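Local coordinates for uncharacterized protein (Pectobacterium carotovorum, PDB 2PH0) that probably binds haem and carries it within the cytosol, as a member of the ChuX/HutX family of haem-utilisation proteins, at residues Glu7-Asn12 / Phe29-Ala34; Asp49-Thr54 / Val123-Ala128; Gly59-Ile64 / Ser148-Ala153. All blocks are in the same frame, centred on the assembly; numbering follows the deposited sequence.

Contact 1. Residues Glu7-Asn12 / Phe29-Ala34; sequences ELLATN and FAVVEA
Leu-9 lays its CD1 methyl over the C-terminal end of helix 28-33, against Val-31 and Ala-34. This is helix-helix packing in the N-terminal helical part of a ChuX/HutX protein. It joins the ends of helices 5-10 and 28-33. The contact is small. Its side-chain contacts are apolar and no hydrogen bond crosses it, but CD1 also sits against the backbone O of Val-31. The backbones stay well apart, with 7.4 Å between Leu-9 CA and Ala-34 CA. The Leu-9 side chain makes every contact from its segment.

Leu-9 has CG beside its backbone N (chi1 -64°) and is extended beyond it (chi2 178°). This stretches CD1 toward the second helix. CD1 meets Ala-34 CB at 3.6 Å. Both leucine methyls also touch one branch of Val-31, with CD1 4.0 Å and CD2 4.1 Å from Val-31 CG1. The Leu-9 and Val-31 side chains cross at about a right angle. Val-31 CG1, anti to its backbone N, is the branch that meets Leu-9.

Ile-20 of helix 17-23 touches both Leu-9 and Val-31, so a third helix shares this apolar cluster. Val-32 points away from Leu-9 and packs on strands 40-44 and 107-115. Helix 28-33 therefore lies between the first helix and the large sheet.

Asn-12 is the first residue after helix 5-10 to leave helical angles, with positive phi, and its N still bonds to Leu-9 O. The closest approach across the segments is from Leu-9 CD1 to Val-31 O, 3.2 Å, and that same oxygen accepts a hydrogen bond from Ala-34 N at 3.1 Å.

Contact 2. Residues Asp49-Thr54 / Val123-Ala128; sequences DQVWDT and VVFFNA
Val-51 turns CG1 anti to its backbone N (chi1 169°), and Phe-125 has CG anti to its carbonyl carbon, beside the backbone N (chi1 -60°). The two side chains come from opposite directions, helix toward strand. Val-51 CG1 reaches the far end of the ring, 3.7 Å from Phe-125 CZ and 4.0 Å from Phe-125 CE1. It approaches obliquely.

The same methyl also touches Val-123, with 4.2 Å between Val-51 CG1 and Val-123 CG1. Val-123 and Phe-125 are two apart on strand 118-126, so both face the helix, with Val-124 between them on the other side of the sheet. All three touching residues are buried, and no hydrogen bond crosses the contact.

Phe-134 of the adjacent strand stacks with Phe-125, and Phe-48 meets it with the planes at about 70°. Both help hold the ring in place. Leu-161 covers Val-51, and Phe-154 of helix 148-160 covers Val-123.

Within the helix, Thr-54 OG1 bonds to Gln-50 O at 2.7 Å. Thr-54 N reaches it from the opposite face of the carbonyl plane. This is a short helix laid on one side of the antiparallel sheet of the ChuX/HutX fold, with Val-51 making the closest contacts to this strand.

Contact 3. Residues Gly59-Ile64 / Ser148-Ala153; sequences GEVTLI and SAQVDA
The C-terminal helix 148-160 meets the start of strand 60-66 through a glutamine side chain that bonds to the strand backbone. Gln-150 NE2 donates to Glu-60 O at 3.0 Å. The bond is fairly straight at the hydrogen, with an N-H...O angle of 160°. The acceptor lies almost in the amide plane of Gln-150, only 6° out of it. Relative to the carbonyl plane of Glu-60, however, the donor sits above, 47° out of it, and does not follow a lone pair.

Gln-150 starts with CG beside its backbone N, and the chain is extended from there. This carries the amide from the helix to the strand. The amide is buried and has further partners. NE2 also donates to Trp-58 O, which is at least as strong a partner as Glu-60 O, and OE1 accepts from Gly-139 N. With both ends of the amide engaged, its rotation is fixed. It thus ties the helix to the turn before strand 60-66 and to the loop after strand 132-137.

Strand 60-66 belongs to the antiparallel sheet of the ChuX/HutX fold, where it runs between strands 132-137 and 70-75.

Val-61 crosses the glutamine obliquely and touches it with CG1, 3.9 Å from Gln-150 NE2. Gly-59 comes close with its backbone alone, 4.3 Å from Gly-59 C to Gln-150 NE2. At its backbone angles a CB would be jammed against the carbonyl O of the residue before, Trp-58, so this conformation favours glycine.

The Glu-60 side chain points away from the helix. Its carboxylate makes a salt bridge to Lys-75 on the neighbouring strand, through OE2.

Overall arrangement
Contacts 1 and 2 have centres about 20 Å apart but touch through Phe-126. Its CZ is 3.7 Å from Val-32 CG2. Contacts 2 and 3 are closer, with centres about 14 Å apart, and alternate along the chain. Trp-52 CH2 lies 4.0 Å from Leu-63 CD1. Contacts 1 and 3 do not touch. Their nearest atoms are about 13 Å apart, and they lie on opposite sides of the chain's centre. Contacts 2 and 3 each include a strand of the large antiparallel sheet, and contact 1 reaches it through Val-32 and Phe-29 of helix 28-33. In the second subunit, Asp-69 accepts a hydrogen bond from Asn-127 of contact 2, and Leu-72 packs on Leu-63 of contact 3.

Contact 1. Residues Glu7-Asn12 / Phe29-Ala34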
ATOM      1  N   GLU B   7       3.032  16.632 -25.489  1.00 23.20           N
ATOM      2  CA  GLU B   7       3.327  18.061 -25.413  1.00 22.31           C
ATOM      3  C   GLU B   7       3.233  18.577 -23.982  1.00 22.93           C
ATOM      4  O   GLU B   7       4.011  19.438 -23.568  1.00 23.77           O
ATOM      5  CB  GLU B   7       2.368  18.844 -26.306  1.00 22.64           C
ATOM      6  CG  GLU B   7       2.501  18.510 -27.783  1.00 34.86           C
ATOM      7  CD  GLU B   7       1.480  19.234 -28.633  1.00 35.97           C
ATOM      8  OE1 GLU B   7       0.286  19.211 -28.266  1.00 31.95           O
ATOM      9  OE2 GLU B   7       1.867  19.816 -29.670  1.00 42.87           O
ATOM     10  N   LEU B   8       2.275  18.054 -23.223  1.00 21.02           N
ATOM     11  CA  LEU B   8       2.116  18.484 -21.843  1.00 18.54           C
ATOM     12  C   LEU B   8       3.329  18.098 -21.008  1.00 18.55           C
ATOM     13  O   LEU B   8       3.840  18.898 -20.226  1.00 22.97           O
ATOM     14  CB  LEU B   8       0.862  17.856 -21.218  1.00 16.46           C
ATOM     15  CG  LEU B   8       0.749  18.076 -19.707  1.00 16.39           C
ATOM     16  CD1 LEU B   8       0.644  19.571 -19.420  1.00 21.32           C
ATOM     17  CD2 LEU B   8      -0.460  17.333 -19.163  1.00 21.96           C
ATOM     18  N   LEU B   9       3.792  16.864 -21.172  1.00 22.06           N
ATOM     19  CA  LEU B   9       4.924  16.389 -20.388  1.00 23.90           C
ATOM     20  C   LEU B   9       6.220  17.125 -20.684  1.00 23.61           C
ATOM     21  O   LEU B   9       7.068  17.270 -19.808  1.00 27.70           O
ATOM     22  CB  LEU B   9       5.096  14.880 -20.586  1.00 24.49           C
ATOM     23  CG  LEU B   9       3.898  14.079 -20.070  1.00 26.65           C
ATOM     24  CD1 LEU B   9       4.100  12.592 -20.342  1.00 22.54           C
ATOM     25  CD2 LEU B   9       3.725  14.338 -18.581  1.00 24.35           C
ATOM     26  N   ALA B  10       6.366  17.605 -21.912  1.00 26.05           N
ATOM     27  CA  ALA B  10       7.570  18.339 -22.289  1.00 26.70           C
ATOM     28  C   ALA B  10       7.626  19.725 -21.635  1.00 26.24           C
ATOM     29  O   ALA B  10       8.679  20.366 -21.622  1.00 29.17           O
ATOM     30  CB  ALA B  10       7.648  18.468 -23.799  1.00 27.38           C
ATOM     31  N   THR B  11       6.499  20.188 -21.101  1.00 24.19           N
ATOM     32  CA  THR B  11       6.456  21.487 -20.435  1.00 29.30           C
ATOM     33  C   THR B  11       6.858  21.275 -18.982  1.00 29.05           C
ATOM     34  O   THR B  11       6.849  22.202 -18.178  1.00 33.77           O
ATOM     35  CB  THR B  11       5.048  22.118 -20.471  1.00 26.93           C
ATOM     36  OG1 THR B  11       4.147  21.339 -19.673  1.00 23.60           O
ATOM     37  CG2 THR B  11       4.533  22.181 -21.897  1.00 24.35           C
ATOM     38  N   ASN B  12       7.201  20.034 -18.661  1.00 28.54           N
ATOM     39  CA  ASN B  12       7.623  19.652 -17.321  1.00 26.43           C
ATOM     40  C   ASN B  12       6.664  20.037 -16.203  1.00 27.23           C
ATOM     41  O   ASN B  12       6.988  20.876 -15.364  1.00 31.02           O
ATOM     42  CB  ASN B  12       9.002  20.241 -17.017  1.00 34.34           C
ATOM     43  CG  ASN B  12      10.028  19.889 -18.069  1.00 33.64           C
ATOM     44  OD1 ASN B  12      10.152  18.732 -18.469  1.00 47.15           O
ATOM     45  ND2 ASN B  12      10.779  20.888 -18.521  1.00 49.28           N
ATOM     46  N   PHE B  29       1.137   4.222 -16.367  1.00 16.78           N
ATOM     47  CA  PHE B  29       2.253   3.790 -17.202  1.00 17.34           C
ATOM     48  C   PHE B  29       2.265   4.522 -18.536  1.00 19.05           C
ATOM     49  O   PHE B  29       3.332   4.835 -19.071  1.00 14.45           O
ATOM     50  CB  PHE B  29       2.222   2.287 -17.480  1.00 18.27           C
ATOM     51  CG  PHE B  29       3.396   1.816 -18.307  1.00 23.78           C
ATOM     52  CD1 PHE B  29       4.691   1.879 -17.795  1.00 20.19           C
ATOM     53  CD2 PHE B  29       3.211   1.354 -19.608  1.00 25.53           C
ATOM     54  CE1 PHE B  29       5.786   1.492 -18.565  1.00 23.53           C
ATOM     55  CE2 PHE B  29       4.302   0.963 -20.387  1.00 24.46           C
ATOM     56  CZ  PHE B  29       5.591   1.032 -19.864  1.00 21.06           C
ATOM     57  N   ALA B  30       1.079   4.778 -19.077  1.00 20.38           N
ATOM     58  CA  ALA B  30       0.969   5.480 -20.352  1.00 22.16           C
ATOM     59  C   ALA B  30       1.637   6.853 -20.232  1.00 21.64           C
ATOM     60  O   ALA B  30       2.381   7.276 -21.121  1.00 17.87           O
ATOM     61  CB  ALA B  30      -0.503   5.631 -20.745  1.00 18.88           C
ATOM     62  N   VAL B  31       1.378   7.535 -19.121  1.00 18.38           N
ATOM     63  CA  VAL B  31       1.967   8.842 -18.878  1.00 18.69           C
ATOM     64  C   VAL B  31       3.484   8.739 -18.730  1.00 22.98           C
ATOM     65  O   VAL B  31       4.222   9.508 -19.337  1.00 18.44           O
ATOM     66  CB  VAL B  31       1.380   9.488 -17.603  1.00 20.53           C
ATOM     67  CG1 VAL B  31       2.023  10.831 -17.352  1.00 18.50           C
ATOM     68  CG2 VAL B  31      -0.122   9.644 -17.757  1.00 26.48           C
ATOM     69  N   VAL B  32       3.948   7.777 -17.936  1.00 17.68           N
ATOM     70  CA  VAL B  32       5.382   7.599 -17.714  1.00 16.57           C
ATOM     71  C   VAL B  32       6.139   7.254 -18.990  1.00 21.43           C
ATOM     72  O   VAL B  32       7.250   7.744 -19.224  1.00 18.54           O
ATOM     73  CB  VAL B  32       5.620   6.520 -16.640  1.00 19.41           C
ATOM     74  CG1 VAL B  32       7.100   6.180 -16.528  1.00 16.36           C
ATOM     75  CG2 VAL B  32       5.096   7.034 -15.305  1.00 14.99           C
ATOM     76  N   GLU B  33       5.517   6.418 -19.815  1.00 15.10           N
ATOM     77  CA  GLU B  33       6.074   5.975 -21.086  1.00 22.45           C
ATOM     78  C   GLU B  33       6.242   7.157 -22.041  1.00 22.66           C
ATOM     79  O   GLU B  33       7.054   7.114 -22.971  1.00 22.33           O
ATOM     80  CB  GLU B  33       5.124   4.934 -21.686  1.00 19.78           C
ATOM     81  CG  GLU B  33       5.501   4.358 -23.021  1.00 27.67           C
ATOM     82  CD  GLU B  33       4.578   3.216 -23.408  1.00 30.28           C
ATOM     83  OE1 GLU B  33       3.349   3.446 -23.522  1.00 30.03           O
ATOM     84  OE2 GLU B  33       5.081   2.087 -23.589  1.00 38.98           O
ATOM     85  N   ALA B  34       5.468   8.209 -21.800  1.00 19.12           N
ATOM     86  CA  ALA B  34       5.504   9.404 -22.635  1.00 24.54           C
ATOM     87  C   ALA B  34       6.441  10.494 -22.119  1.00 22.49           C
ATOM     88  O   ALA B  34       6.605  11.527 -22.766  1.00 21.49           O
ATOM     89  CB  ALA B  34       4.103   9.968 -22.779  1.00 23.97           C
TER

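Contact 2. Residues Asp49-Thr54 / Val123-Ala128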
ATOM      1  N   ASP B  49      13.801  -8.527  -9.521  1.00 22.58           N
ATOM      2  CA  ASP B  49      14.692  -8.980  -8.460  1.00 22.76           C
ATOM      3  C   ASP B  49      16.017  -8.231  -8.439  1.00 21.52           C
ATOM      4  O   ASP B  49      16.552  -7.916  -7.373  1.00 25.81           O
ATOM      5  CB  ASP B  49      14.945 -10.485  -8.594  1.00 26.06           C
ATOM      6  CG  ASP B  49      13.661 -11.283  -8.632  1.00 29.44           C
ATOM      7  OD1 ASP B  49      12.743 -10.960  -7.841  1.00 27.52           O
ATOM      8  OD2 ASP B  49      13.567 -12.229  -9.443  1.00 46.47           O
ATOM      9  N   GLN B  50      16.552  -7.967  -9.624  1.00 21.72           N
ATOM     10  CA  GLN B  50      17.806  -7.248  -9.751  1.00 26.65           C
ATOM     11  C   GLN B  50      17.622  -5.856  -9.159  1.00 25.07           C
ATOM     12  O   GLN B  50      18.451  -5.373  -8.385  1.00 26.14           O
ATOM     13  CB  GLN B  50      18.182  -7.134 -11.226  1.00 27.24           C
ATOM     14  CG  GLN B  50      19.548  -6.526 -11.483  1.00 38.58           C
ATOM     15  CD  GLN B  50      19.846  -6.415 -12.963  1.00 45.50           C
ATOM     16  OE1 GLN B  50      19.658  -7.371 -13.715  1.00 47.64           O
ATOM     17  NE2 GLN B  50      20.317  -5.248 -13.390  1.00 44.63           N
ATOM     18  N   VAL B  51      16.518  -5.220  -9.530  1.00 20.66           N
ATOM     19  CA  VAL B  51      16.207  -3.879  -9.051  1.00 16.82           C
ATOM     20  C   VAL B  51      15.960  -3.823  -7.546  1.00 19.67           C
ATOM     21  O   VAL B  51      16.553  -3.011  -6.846  1.00 17.16           O
ATOM     22  CB  VAL B  51      14.980  -3.314  -9.805  1.00 13.22           C
ATOM     23  CG1 VAL B  51      14.480  -2.021  -9.135  1.00 16.72           C
ATOM     24  CG2 VAL B  51      15.351  -3.059 -11.255  1.00 17.22           C
ATOM     25  N   TRP B  52      15.091  -4.691  -7.037  1.00 19.93           N
ATOM     26  CA  TRP B  52      14.792  -4.688  -5.615  1.00 20.91           C
ATOM     27  C   TRP B  52      16.014  -4.972  -4.741  1.00 20.11           C
ATOM     28  O   TRP B  52      16.256  -4.264  -3.764  1.00 20.03           O
ATOM     29  CB  TRP B  52      13.684  -5.701  -5.307  1.00 22.01           C
ATOM     30  CG  TRP B  52      13.214  -5.644  -3.893  1.00 19.45           C
ATOM     31  CD1 TRP B  52      13.811  -6.213  -2.806  1.00 22.96           C
ATOM     32  CD2 TRP B  52      12.071  -4.938  -3.400  1.00 23.60           C
ATOM     33  NE1 TRP B  52      13.111  -5.902  -1.663  1.00 20.71           N
ATOM     34  CE2 TRP B  52      12.037  -5.121  -2.001  1.00 22.68           C
ATOM     35  CE3 TRP B  52      11.070  -4.164  -4.005  1.00 25.38           C
ATOM     36  CZ2 TRP B  52      11.042  -4.562  -1.195  1.00 22.86           C
ATOM     37  CZ3 TRP B  52      10.080  -3.609  -3.200  1.00 18.53           C
ATOM     38  CH2 TRP B  52      10.075  -3.810  -1.811  1.00 30.46           C
ATOM     39  N   ASP B  53      16.777  -6.006  -5.083  1.00 24.74           N
ATOM     40  CA  ASP B  53      17.962  -6.355  -4.302  1.00 25.89           C
ATOM     41  C   ASP B  53      18.930  -5.181  -4.209  1.00 25.70           C
ATOM     42  O   ASP B  53      19.502  -4.922  -3.151  1.00 25.91           O
ATOM     43  CB  ASP B  53      18.680  -7.565  -4.912  1.00 30.34           C
ATOM     44  CG  ASP B  53      17.941  -8.867  -4.660  1.00 35.80           C
ATOM     45  OD1 ASP B  53      17.595  -9.129  -3.490  1.00 41.90           O
ATOM     46  OD2 ASP B  53      17.716  -9.629  -5.622  1.00 37.57           O
ATOM     47  N   THR B  54      19.101  -4.471  -5.320  1.00 27.99           N
ATOM     48  CA  THR B  54      19.999  -3.321  -5.362  1.00 24.36           C
ATOM     49  C   THR B  54      19.515  -2.183  -4.462  1.00 21.97           C
ATOM     50  O   THR B  54      20.275  -1.668  -3.640  1.00 21.26           O
ATOM     51  CB  THR B  54      20.145  -2.795  -6.795  1.00 25.72           C
ATOM     52  OG1 THR B  54      20.590  -3.856  -7.645  1.00 23.78           O
ATOM     53  CG2 THR B  54      21.157  -1.661  -6.847  1.00 25.56           C
ATOM     54  N   VAL B 123      11.558   5.113  -8.282  1.00 12.97           N
ATOM     55  CA  VAL B 123      11.547   3.885  -9.053  1.00 11.68           C
ATOM     56  C   VAL B 123      10.110   3.417  -8.920  1.00 16.89           C
ATOM     57  O   VAL B 123       9.640   3.150  -7.810  1.00 13.56           O
ATOM     58  CB  VAL B 123      12.472   2.809  -8.475  1.00 14.07           C
ATOM     59  CG1 VAL B 123      12.399   1.570  -9.353  1.00 15.81           C
ATOM     60  CG2 VAL B 123      13.897   3.326  -8.403  1.00 13.57           C
ATOM     61  N   VAL B 124       9.409   3.345 -10.041  1.00 14.53           N
ATOM     62  CA  VAL B 124       8.004   2.942 -10.028  1.00 15.23           C
ATOM     63  C   VAL B 124       7.799   1.560 -10.636  1.00 12.98           C
ATOM     64  O   VAL B 124       8.301   1.269 -11.712  1.00 15.10           O
ATOM     65  CB  VAL B 124       7.151   3.965 -10.792  1.00 13.92           C
ATOM     66  CG1 VAL B 124       5.675   3.629 -10.641  1.00 13.97           C
ATOM     67  CG2 VAL B 124       7.436   5.384 -10.256  1.00 12.41           C
ATOM     68  N   PHE B 125       7.055   0.711  -9.929  1.00 15.34           N
ATOM     69  CA  PHE B 125       6.774  -0.653 -10.374  1.00 14.13           C
ATOM     70  C   PHE B 125       5.323  -0.723 -10.834  1.00 15.80           C
ATOM     71  O   PHE B 125       4.411  -0.405 -10.072  1.00 16.77           O
ATOM     72  CB  PHE B 125       7.032  -1.634  -9.219  1.00 14.27           C
ATOM     73  CG  PHE B 125       8.452  -1.609  -8.713  1.00 14.38           C
ATOM     74  CD1 PHE B 125       9.320  -2.663  -8.987  1.00 14.85           C
ATOM     75  CD2 PHE B 125       8.917  -0.534  -7.954  1.00 13.92           C
ATOM     76  CE1 PHE B 125      10.630  -2.650  -8.510  1.00 25.15           C
ATOM     77  CE2 PHE B 125      10.224  -0.511  -7.470  1.00 17.74           C
ATOM     78  CZ  PHE B 125      11.082  -1.573  -7.749  1.00 16.52           C
ATOM     79  N   PHE B 126       5.118  -1.141 -12.080  1.00 12.67           N
ATOM     80  CA  PHE B 126       3.791  -1.207 -12.695  1.00 12.03           C
ATOM     81  C   PHE B 126       3.288  -2.619 -12.982  1.00 11.62           C
ATOM     82  O   PHE B 126       4.064  -3.504 -13.332  1.00 15.34           O
ATOM     83  CB  PHE B 126       3.799  -0.477 -14.043  1.00 14.64           C
ATOM     84  CG  PHE B 126       4.250   0.953 -13.976  1.00 15.30           C
ATOM     85  CD1 PHE B 126       3.324   1.982 -13.828  1.00 20.45           C
ATOM     86  CD2 PHE B 126       5.595   1.275 -14.115  1.00 19.07           C
ATOM     87  CE1 PHE B 126       3.729   3.315 -13.828  1.00 16.88           C
ATOM     88  CE2 PHE B 126       6.010   2.612 -14.112  1.00 12.27           C
ATOM     89  CZ  PHE B 126       5.073   3.626 -13.971  1.00 14.82           C
ATOM     90  N   ASN B 127       1.975  -2.810 -12.869  1.00 16.11           N
ATOM     91  CA  ASN B 127       1.378  -4.103 -13.178  1.00 21.71           C
ATOM     92  C   ASN B 127       0.938  -4.078 -14.650  1.00 23.05           C
ATOM     93  O   ASN B 127       1.178  -3.096 -15.361  1.00 21.32           O
ATOM     94  CB  ASN B 127       0.177  -4.401 -12.257  1.00 18.24           C
ATOM     95  CG  ASN B 127      -0.925  -3.359 -12.354  1.00 22.51           C
ATOM     96  OD1 ASN B 127      -1.045  -2.649 -13.351  1.00 21.19           O
ATOM     97  ND2 ASN B 127      -1.755  -3.283 -11.316  1.00 20.44           N
ATOM     98  N   ALA B 128       0.293  -5.147 -15.105  1.00 23.19           N
ATOM     99  CA  ALA B 128      -0.143  -5.235 -16.497  1.00 21.60           C
ATOM    100  C   ALA B 128      -1.160  -4.175 -16.900  1.00 23.23           C
ATOM    101  O   ALA B 128      -1.220  -3.786 -18.068  1.00 28.86           O
ATOM    102  CB  ALA B 128      -0.699  -6.632 -16.785  1.00 24.58           C
TER

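Contact 3. Residues Gly59-Ile64 / Ser148-Ala153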
ATOM      1  N   GLY B  59      20.239   2.113   1.706  1.00 22.60           N
ATOM      2  CA  GLY B  59      19.943   2.814   2.941  1.00 21.72           C
ATOM      3  C   GLY B  59      18.471   3.184   2.971  1.00 20.23           C
ATOM      4  O   GLY B  59      17.683   2.643   2.201  1.00 22.05           O
ATOM      5  N   GLU B  60      18.097   4.117   3.840  1.00 18.03           N
ATOM      6  CA  GLU B  60      16.700   4.519   3.973  1.00 19.69           C
ATOM      7  C   GLU B  60      16.093   5.202   2.749  1.00 19.40           C
ATOM      8  O   GLU B  60      16.646   6.154   2.202  1.00 17.71           O
ATOM      9  CB  GLU B  60      16.537   5.424   5.194  1.00 25.81           C
ATOM     10  CG  GLU B  60      15.107   5.864   5.466  1.00 31.54           C
ATOM     11  CD  GLU B  60      14.963   6.527   6.825  1.00 44.57           C
ATOM     12  OE1 GLU B  60      15.061   5.811   7.846  1.00 38.31           O
ATOM     13  OE2 GLU B  60      14.763   7.761   6.870  1.00 48.52           O
ATOM     14  N   VAL B  61      14.944   4.689   2.332  1.00 16.13           N
ATOM     15  CA  VAL B  61      14.199   5.225   1.198  1.00 18.87           C
ATOM     16  C   VAL B  61      12.754   5.334   1.667  1.00 18.70           C
ATOM     17  O   VAL B  61      12.444   4.997   2.812  1.00 18.12           O
ATOM     18  CB  VAL B  61      14.269   4.277  -0.030  1.00 14.00           C
ATOM     19  CG1 VAL B  61      15.682   4.237  -0.586  1.00 19.05           C
ATOM     20  CG2 VAL B  61      13.830   2.881   0.361  1.00 14.34           C
ATOM     21  N   THR B  62      11.875   5.827   0.802  1.00 15.55           N
ATOM     22  CA  THR B  62      10.467   5.949   1.162  1.00 15.45           C
ATOM     23  C   THR B  62       9.640   5.119   0.196  1.00 20.30           C
ATOM     24  O   THR B  62       9.596   5.422  -1.000  1.00 17.91           O
ATOM     25  CB  THR B  62       9.978   7.412   1.082  1.00 19.20           C
ATOM     26  OG1 THR B  62      10.654   8.209   2.068  1.00 18.66           O
ATOM     27  CG2 THR B  62       8.482   7.476   1.330  1.00 15.25           C
ATOM     28  N   LEU B  63       9.007   4.059   0.696  1.00 16.76           N
ATOM     29  CA  LEU B  63       8.163   3.223  -0.157  1.00 18.39           C
ATOM     30  C   LEU B  63       6.759   3.793  -0.030  1.00 17.80           C
ATOM     31  O   LEU B  63       6.292   4.066   1.072  1.00 16.38           O
ATOM     32  CB  LEU B  63       8.191   1.757   0.292  1.00 19.91           C
ATOM     33  CG  LEU B  63       7.354   0.819  -0.589  1.00 22.02           C
ATOM     34  CD1 LEU B  63       7.974  -0.567  -0.613  1.00 33.86           C
ATOM     35  CD2 LEU B  63       5.927   0.765  -0.068  1.00 26.12           C
ATOM     36  N   ILE B  64       6.091   3.978  -1.159  1.00 15.23           N
ATOM     37  CA  ILE B  64       4.764   4.575  -1.159  1.00 15.02           C
ATOM     38  C   ILE B  64       3.758   3.773  -1.960  1.00 17.27           C
ATOM     39  O   ILE B  64       4.072   3.273  -3.043  1.00 17.80           O
ATOM     40  CB  ILE B  64       4.805   6.000  -1.779  1.00 17.26           C
ATOM     41  CG1 ILE B  64       5.686   6.919  -0.936  1.00 15.09           C
ATOM     42  CG2 ILE B  64       3.390   6.569  -1.904  1.00 16.98           C
ATOM     43  CD1 ILE B  64       5.858   8.306  -1.528  1.00 25.16           C
ATOM     44  N   SER B 148      23.323  12.401  -2.640  1.00 11.85           N
ATOM     45  CA  SER B 148      24.208  12.130  -3.768  1.00 14.96           C
ATOM     46  C   SER B 148      24.593  10.667  -3.963  1.00 16.69           C
ATOM     47  O   SER B 148      24.657  10.195  -5.096  1.00 17.33           O
ATOM     48  CB  SER B 148      25.473  12.988  -3.670  1.00 23.98           C
ATOM     49  OG  SER B 148      25.148  14.361  -3.821  1.00 30.09           O
ATOM     50  N   ALA B 149      24.847   9.947  -2.873  1.00 13.95           N
ATOM     51  CA  ALA B 149      25.212   8.534  -2.978  1.00 15.16           C
ATOM     52  C   ALA B 149      24.059   7.724  -3.575  1.00 15.53           C
ATOM     53  O   ALA B 149      24.283   6.772  -4.332  1.00 16.11           O
ATOM     54  CB  ALA B 149      25.589   7.982  -1.604  1.00 22.22           C
ATOM     55  N   GLN B 150      22.827   8.079  -3.221  1.00 14.91           N
ATOM     56  CA  GLN B 150      21.673   7.371  -3.769  1.00 16.46           C
ATOM     57  C   GLN B 150      21.446   7.773  -5.223  1.00 14.95           C
ATOM     58  O   GLN B 150      21.137   6.930  -6.059  1.00 15.04           O
ATOM     59  CB  GLN B 150      20.410   7.656  -2.954  1.00 14.63           C
ATOM     60  CG  GLN B 150      20.437   7.072  -1.553  1.00 20.73           C
ATOM     61  CD  GLN B 150      19.092   7.184  -0.861  1.00 23.08           C
ATOM     62  OE1 GLN B 150      18.266   8.028  -1.211  1.00 19.33           O
ATOM     63  NE2 GLN B 150      18.875   6.348   0.138  1.00 14.69           N
ATOM     64  N   VAL B 151      21.599   9.060  -5.533  1.00 15.78           N
ATOM     65  CA  VAL B 151      21.411   9.499  -6.910  1.00 16.57           C
ATOM     66  C   VAL B 151      22.376   8.755  -7.829  1.00 16.17           C
ATOM     67  O   VAL B 151      21.984   8.301  -8.907  1.00 12.88           O
ATOM     68  CB  VAL B 151      21.614  11.035  -7.062  1.00 14.48           C
ATOM     69  CG1 VAL B 151      21.634  11.426  -8.536  1.00 19.53           C
ATOM     70  CG2 VAL B 151      20.502  11.762  -6.353  1.00 22.89           C
ATOM     71  N   ASP B 152      23.629   8.607  -7.403  1.00 13.36           N
ATOM     72  CA  ASP B 152      24.609   7.906  -8.215  1.00 13.83           C
ATOM     73  C   ASP B 152      24.247   6.425  -8.405  1.00 16.54           C
ATOM     74  O   ASP B 152      24.327   5.911  -9.506  1.00 13.49           O
ATOM     75  CB  ASP B 152      26.017   8.017  -7.605  1.00 13.94           C
ATOM     76  CG  ASP B 152      26.529   9.447  -7.572  1.00 20.90           C
ATOM     77  OD1 ASP B 152      26.143  10.241  -8.460  1.00 20.27           O
ATOM     78  OD2 ASP B 152      27.331   9.775  -6.673  1.00 13.78           O
ATOM     79  N   ALA B 153      23.843   5.744  -7.338  1.00 15.46           N
ATOM     80  CA  ALA B 153      23.481   4.332  -7.464  1.00  9.67           C
ATOM     81  C   ALA B 153      22.221   4.178  -8.321  1.00 14.56           C
ATOM     82  O   ALA B 153      22.098   3.230  -9.099  1.00 18.91           O
ATOM     83  CB  ALA B 153      23.247   3.726  -6.074  1.00 18.88           C
TER